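Aromatic amino acid beta-eliminating lyase/threonine aldolase (Exiguobacterium sibiricum, PDB 3LWS) is a pyridoxal-phosphate-dependent enzyme of the beta-eliminating lyase family, built on the large aminotransferase-like fold and assembled as a dimer. Local coordinates at residues Leu139-Pro144 with Glu159-Tyr164; Arg178-Leu183 with Lys188-Ile193. All coordinates share one frame; numbering follows the deposited sequence.

Contacts 1 and 2 follow one another along the chain, with centres about 14 Å apart, and occupy successive crossovers of the mixed sheet. They join where 139-144 leaves its strand: the Pro144 CD to Met182 CG distance is 3.6 Å, and Pro144 CD lies 3.7 Å from Arg178 CB. A second bridge runs from Leu143 CD1 to Ile193 CG2, 4.0 Å, so that one Ile193 methyl serves both the helix packing of contact 2 and Leu143, just past the strand of contact 1. The cofactor side belongs to contact 2, where Arg178 NH1 hydrogen-bonds O3 of LLP, the modified lysine at position 206; contact 1 is buried strand-helix packing.

Contact 1 of 2, residues Leu139-Pro144 with Glu159-Tyr164; sequences LLLELP and ETISRY
Leu139 and Ile161 mark the closest backbone approach, with 9.7 Å between their CA atoms, a spacing at which strand 138-142 and helix 155-167 meet through side chains alone. One methyl carries the contact on the helix side. Ile161 CG2 lies 4.0 Å from Leu139 CD2 and 4.1 Å from Leu141 CD1, and since those two leucine methyls are themselves 5.0 Å apart, it bridges them. Leu139 and Leu141, two residues apart in the strand, turn the same way, but they reach the isoleucine differently. The Leu139 side chain crosses that of Ile161 at about a right angle, whereas Leu141 and Ile161 point at each other tip to tip. The first torsions differ accordingly: CG is anti to the backbone N in Leu139 (chi1 173°) but anti to the carbonyl carbon in Leu141 (chi1 -64°). The two segments bury 97 Å² between them, and other parts of the fold add to the layer: Ile130 of helix 127-131 touches both Leu139 and Ile161, Leu172 packs on Leu139, and Phe197 packs on Leu141. The strand, the helix and strand 171-176 form a beta-alpha-beta unit, and backbone hydrogen bonds of Leu139 and Leu141 with strand 171-176 hold the two strands side by side in the sheet against which the helix packs. Within the helix, Arg163 N donates to Glu159 O at 3.0 Å, one of the bonds that meet the polar needs of its backbone. With both backbones bonded in this way and three aliphatic side chains between them, attraction across the interface rests on dispersion and the burial of methyl groups, without directional bonds.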
loop_
_atom_site.group_PDB
_atom_site.type_symbol
_atom_site.label_atom_id
_atom_site.label_comp_id
_atom_site.label_asym_id
_atom_site.label_seq_id
_atom_site.Cartn_x
_atom_site.Cartn_y
_atom_site.Cartn_z
ATOM N N LEU A 139 -19.988 13.845 -9.867
ATOM C CA LEU A 139 -19.997 13.032 -11.095
ATOM C C LEU A 139 -18.529 12.603 -11.344
ATOM O O LEU A 139 -17.629 13.449 -11.312
ATOM C CB LEU A 139 -20.518 13.816 -12.276
ATOM C CG LEU A 139 -20.453 13.216 -13.690
ATOM C CD1 LEU A 139 -21.258 11.924 -13.778
ATOM C CD2 LEU A 139 -20.943 14.211 -14.693
ATOM N N LEU A 140 -18.303 11.297 -11.528
ATOM C CA LEU A 140 -17.016 10.710 -11.893
ATOM C C LEU A 140 -17.076 10.343 -13.385
ATOM O O LEU A 140 -17.996 9.657 -13.824
ATOM C CB LEU A 140 -16.691 9.450 -11.024
ATOM C CG LEU A 140 -15.407 8.645 -11.331
ATOM C CD1 LEU A 140 -14.817 7.956 -10.101
ATOM C CD2 LEU A 140 -15.578 7.569 -12.477
ATOM N N LEU A 141 -16.127 10.860 -14.161
ATOM C CA LEU A 141 -15.913 10.423 -15.523
ATOM C C LEU A 141 -14.602 9.655 -15.567
ATOM O O LEU A 141 -13.678 9.986 -14.842
ATOM C CB LEU A 141 -15.817 11.600 -16.463
ATOM C CG LEU A 141 -17.070 12.454 -16.603
ATOM C CD1 LEU A 141 -16.749 13.685 -17.425
ATOM C CD2 LEU A 141 -18.195 11.614 -17.217
ATOM N N GLU A 142 -14.550 8.643 -16.433
ATOM C CA GLU A 142 -13.357 7.828 -16.717
ATOM C C GLU A 142 -12.960 7.980 -18.196
ATOM O O GLU A 142 -13.722 7.617 -19.094
ATOM C CB GLU A 142 -13.688 6.361 -16.425
ATOM C CG GLU A 142 -12.561 5.377 -16.546
ATOM C CD GLU A 142 -13.049 3.916 -16.592
ATOM O OE1 GLU A 142 -13.915 3.536 -15.761
ATOM O OE2 GLU A 142 -12.511 3.138 -17.434
ATOM N N LEU A 143 -11.793 8.544 -18.454
ATOM C CA LEU A 143 -11.356 8.814 -19.813
ATOM C C LEU A 143 -10.179 7.906 -20.212
ATOM O O LEU A 143 -9.065 8.053 -19.651
ATOM C CB LEU A 143 -10.963 10.298 -19.948
ATOM C CG LEU A 143 -12.043 11.335 -19.647
ATOM C CD1 LEU A 143 -11.405 12.705 -19.555
ATOM C CD2 LEU A 143 -13.129 11.308 -20.696
ATOM N N PRO A 144 -10.403 6.968 -21.162
ATOM C CA PRO A 144 -11.657 6.603 -21.828
ATOM C C PRO A 144 -12.405 5.557 -20.996
ATOM O O PRO A 144 -11.881 5.119 -19.942
ATOM C CB PRO A 144 -11.164 5.929 -23.110
ATOM C CG PRO A 144 -9.954 5.196 -22.661
ATOM C CD PRO A 144 -9.324 6.038 -21.555
ATOM N N GLU A 159 -15.915 19.974 -22.092
ATOM C CA GLU A 159 -15.970 21.371 -21.686
ATOM C C GLU A 159 -17.378 21.752 -21.232
ATOM O O GLU A 159 -17.554 22.435 -20.224
ATOM C CB GLU A 159 -15.534 22.290 -22.822
ATOM C CG GLU A 159 -14.060 22.279 -23.111
ATOM C CD GLU A 159 -13.723 23.286 -24.203
ATOM O OE1 GLU A 159 -14.229 23.159 -25.331
ATOM O OE2 GLU A 159 -12.953 24.206 -23.921
ATOM N N THR A 160 -18.360 21.281 -21.981
ATOM C CA THR A 160 -19.757 21.488 -21.671
ATOM C C THR A 160 -20.171 20.841 -20.358
ATOM O O THR A 160 -20.911 21.445 -19.582
ATOM C CB THR A 160 -20.635 20.966 -22.830
ATOM O OG1 THR A 160 -20.399 21.786 -23.975
ATOM C CG2 THR A 160 -22.123 20.973 -22.484
ATOM N N ILE A 161 -19.718 19.604 -20.137
ATOM C CA ILE A 161 -20.000 18.866 -18.884
ATOM C C ILE A 161 -19.359 19.570 -17.677
ATOM O O ILE A 161 -19.973 19.655 -16.636
ATOM C CB ILE A 161 -19.506 17.379 -18.926
ATOM C CG1 ILE A 161 -20.353 16.578 -19.918
ATOM C CG2 ILE A 161 -19.573 16.710 -17.519
ATOM C CD1 ILE A 161 -19.834 15.213 -20.153
ATOM N N SER A 162 -18.123 20.052 -17.853
ATOM C CA SER A 162 -17.395 20.796 -16.820
ATOM C C SER A 162 -18.104 22.091 -16.408
ATOM O O SER A 162 -18.216 22.397 -15.211
ATOM C CB SER A 162 -16.004 21.156 -17.335
ATOM O OG SER A 162 -15.258 21.833 -16.370
ATOM N N ARG A 163 -18.582 22.849 -17.389
ATOM C CA ARG A 163 -19.358 24.076 -17.107
ATOM C C ARG A 163 -20.708 23.761 -16.462
ATOM O O ARG A 163 -21.134 24.429 -15.541
ATOM C CB ARG A 163 -19.571 24.875 -18.385
ATOM C CG ARG A 163 -20.314 26.236 -18.194
ATOM C CD ARG A 163 -20.405 27.041 -19.508
ATOM N NE ARG A 163 -19.066 27.260 -20.074
ATOM C CZ ARG A 163 -18.446 26.473 -20.963
ATOM N NH1 ARG A 163 -19.028 25.382 -21.461
ATOM N NH2 ARG A 163 -17.217 26.788 -21.365
ATOM N N TYR A 164 -21.376 22.728 -16.952
ATOM C CA TYR A 164 -22.672 22.372 -16.427
ATOM C C TYR A 164 -22.548 22.066 -14.943
ATOM O O TYR A 164 -23.179 22.706 -14.119
ATOM C CB TYR A 164 -23.279 21.181 -17.206
ATOM C CG TYR A 164 -24.620 20.766 -16.670
ATOM C CD1 TYR A 164 -25.781 21.463 -17.014
ATOM C CD2 TYR A 164 -24.729 19.716 -15.790
ATOM C CE1 TYR A 164 -26.993 21.097 -16.522
ATOM C CE2 TYR A 164 -25.930 19.358 -15.274
ATOM C CZ TYR A 164 -27.068 20.048 -15.645
ATOM O OH TYR A 164 -28.269 19.684 -15.117
#

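Contact 2 of 2, residues Arg178-Leu183 with Lys188-Ile193; sequences RLFEML and KTAAEI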
loop_
_atom_site.group_PDB
_atom_site.type_symbol
_atom_site.label_atom_id
_atom_site.label_comp_id
_atom_site.label_asym_id
_atom_site.label_seq_id
_atom_site.Cartn_x
_atom_site.Cartn_y
_atom_site.Cartn_z
ATOM N N ARG A 178 -6.109 6.027 -17.343
ATOM C CA ARG A 178 -5.535 6.022 -18.682
ATOM C C ARG A 178 -5.488 7.420 -19.314
ATOM O O ARG A 178 -5.643 7.550 -20.529
ATOM C CB ARG A 178 -6.295 5.065 -19.607
ATOM C CG ARG A 178 -6.291 3.635 -19.104
ATOM C CD ARG A 178 -7.126 2.622 -19.901
ATOM N NE ARG A 178 -6.858 1.323 -19.302
ATOM C CZ ARG A 178 -7.315 0.932 -18.106
ATOM N NH1 ARG A 178 -8.142 1.699 -17.393
ATOM N NH2 ARG A 178 -6.934 -0.231 -17.601
ATOM N N LEU A 179 -5.247 8.462 -18.528
ATOM C CA LEU A 179 -5.231 9.830 -19.108
ATOM C C LEU A 179 -4.097 10.058 -20.115
ATOM O O LEU A 179 -4.318 10.670 -21.159
ATOM C CB LEU A 179 -5.165 10.932 -18.052
ATOM C CG LEU A 179 -5.078 12.409 -18.562
ATOM C CD1 LEU A 179 -6.293 12.854 -19.263
ATOM C CD2 LEU A 179 -4.862 13.349 -17.399
ATOM N N PHE A 180 -2.894 9.587 -19.815
ATOM C CA PHE A 180 -1.756 9.839 -20.718
ATOM C C PHE A 180 -2.034 9.248 -22.092
ATOM O O PHE A 180 -1.717 9.868 -23.117
ATOM C CB PHE A 180 -0.457 9.310 -20.120
ATOM C CG PHE A 180 -0.144 9.927 -18.785
ATOM C CD1 PHE A 180 0.253 11.271 -18.707
ATOM C CD2 PHE A 180 -0.336 9.218 -17.613
ATOM C CE1 PHE A 180 0.475 11.897 -17.470
ATOM C CE2 PHE A 180 -0.098 9.835 -16.365
ATOM C CZ PHE A 180 0.320 11.175 -16.307
ATOM N N GLU A 181 -2.727 8.101 -22.096
ATOM C CA GLU A 181 -3.018 7.363 -23.282
ATOM C C GLU A 181 -3.936 8.134 -24.193
ATOM O O GLU A 181 -3.919 7.893 -25.407
ATOM C CB GLU A 181 -3.658 5.996 -22.962
ATOM C CG GLU A 181 -2.756 5.013 -22.260
ATOM C CD GLU A 181 -2.755 5.132 -20.740
ATOM O OE1 GLU A 181 -2.773 6.273 -20.243
ATOM O OE2 GLU A 181 -2.729 4.072 -20.059
HETATM N N MSE A 182 -4.751 9.018 -23.614
HETATM C CA MSE A 182 -5.756 9.796 -24.347
HETATM C C MSE A 182 -5.240 11.121 -24.949
HETATM O O MSE A 182 -5.917 11.724 -25.781
HETATM C CB MSE A 182 -6.934 10.131 -23.439
HETATM C CG MSE A 182 -7.781 8.977 -23.060
HETATM SE SE MSE A 182 -8.561 8.112 -24.611
HETATM C CE MSE A 182 -9.137 9.558 -25.753
ATOM N N LEU A 183 -4.068 11.573 -24.514
ATOM C CA LEU A 183 -3.569 12.880 -24.938
ATOM C C LEU A 183 -3.265 12.987 -26.456
ATOM O O LEU A 183 -3.608 13.986 -27.056
ATOM C CB LEU A 183 -2.403 13.341 -24.035
ATOM C CG LEU A 183 -2.775 13.432 -22.537
ATOM C CD1 LEU A 183 -1.666 14.014 -21.668
ATOM C CD2 LEU A 183 -4.041 14.209 -22.308
ATOM N N LYS A 188 -4.038 17.443 -26.562
ATOM C CA LYS A 188 -4.054 18.284 -25.384
ATOM C C LYS A 188 -3.019 17.802 -24.375
ATOM O O LYS A 188 -2.635 16.645 -24.386
ATOM C CB LYS A 188 -5.437 18.284 -24.737
ATOM C CG LYS A 188 -6.518 18.945 -25.555
ATOM C CD LYS A 188 -6.482 20.453 -25.492
ATOM C CE LYS A 188 -7.637 21.031 -26.289
ATOM N NZ LYS A 188 -7.638 22.493 -26.114
ATOM N N THR A 189 -2.570 18.706 -23.503
ATOM C CA THR A 189 -1.668 18.361 -22.416
ATOM C C THR A 189 -2.461 17.779 -21.255
ATOM O O THR A 189 -3.659 17.971 -21.153
ATOM C CB THR A 189 -0.990 19.587 -21.827
ATOM O OG1 THR A 189 -1.988 20.385 -21.177
ATOM C CG2 THR A 189 -0.239 20.413 -22.907
ATOM N N ALA A 190 -1.776 17.134 -20.333
ATOM C CA ALA A 190 -2.445 16.598 -19.133
ATOM C C ALA A 190 -3.173 17.709 -18.323
ATOM O O ALA A 190 -4.286 17.483 -17.824
ATOM C CB ALA A 190 -1.449 15.828 -18.255
ATOM N N ALA A 191 -2.571 18.908 -18.236
ATOM C CA ALA A 191 -3.175 20.001 -17.495
ATOM C C ALA A 191 -4.434 20.512 -18.192
ATOM O O ALA A 191 -5.416 20.819 -17.513
ATOM C CB ALA A 191 -2.178 21.124 -17.241
ATOM N N GLU A 192 -4.442 20.584 -19.533
ATOM C CA GLU A 192 -5.649 21.072 -20.225
ATOM C C GLU A 192 -6.874 20.134 -20.026
ATOM O O GLU A 192 -8.033 20.587 -19.979
ATOM C CB GLU A 192 -5.384 21.277 -21.727
ATOM C CG GLU A 192 -4.452 22.462 -22.030
ATOM C CD GLU A 192 -3.975 22.528 -23.491
ATOM O OE1 GLU A 192 -3.892 21.473 -24.175
ATOM O OE2 GLU A 192 -3.665 23.653 -23.943
ATOM N N ILE A 193 -6.621 18.833 -19.948
ATOM C CA ILE A 193 -7.701 17.891 -19.712
ATOM C C ILE A 193 -8.074 18.010 -18.243
ATOM O O ILE A 193 -9.234 18.309 -17.931
ATOM C CB ILE A 193 -7.337 16.451 -20.121
ATOM C CG1 ILE A 193 -7.009 16.370 -21.635
ATOM C CG2 ILE A 193 -8.509 15.483 -19.787
ATOM C CD1 ILE A 193 -8.231 16.597 -22.587
#
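Thr189 OG1 accepts from Glu192 N at 3.0 Å with an N-H...O angle of 162°, the shorter of two side-chain bonds within 188-193. The return bond, Thr189 N to Glu192 OE1 at 3.1 Å, reaches the carboxylate from above its plane, 35° out. Together they make a capping box that closes the start of helix 190-194, and Leu183 of the preceding helix packs against this first turn. Its CB lies 3.3 Å from Lys188 O, while CD1 comes within 3.4 Å of Ala190 N. The side chains of Leu183 and Ile193 slide past each other in opposite directions, with Leu183 CD2 meeting Ile193 CG1 at 3.7 Å. Helices 179-186 and 190-194 both belong to the crossover from strand 171-176 to its parallel neighbour 199-203, and these apolar contacts pack the two helices of the connection against each other. Leu179 has CG anti to its own N (chi1 177°), which places CG beside the carbonyl carbon; from there CD1 reaches Ile193 CG2 at 3.5 Å, tighter than usual for two methyls. Ala190 CB lies 3.9 Å from Leu183 CD1 and is approached obliquely by the Phe180 ring; Val59 and Leu60 of helix 49-60 cover Ala190 as well. Lys188 sends its side chain away from Leu183, into a cation-pi contact with Phe155.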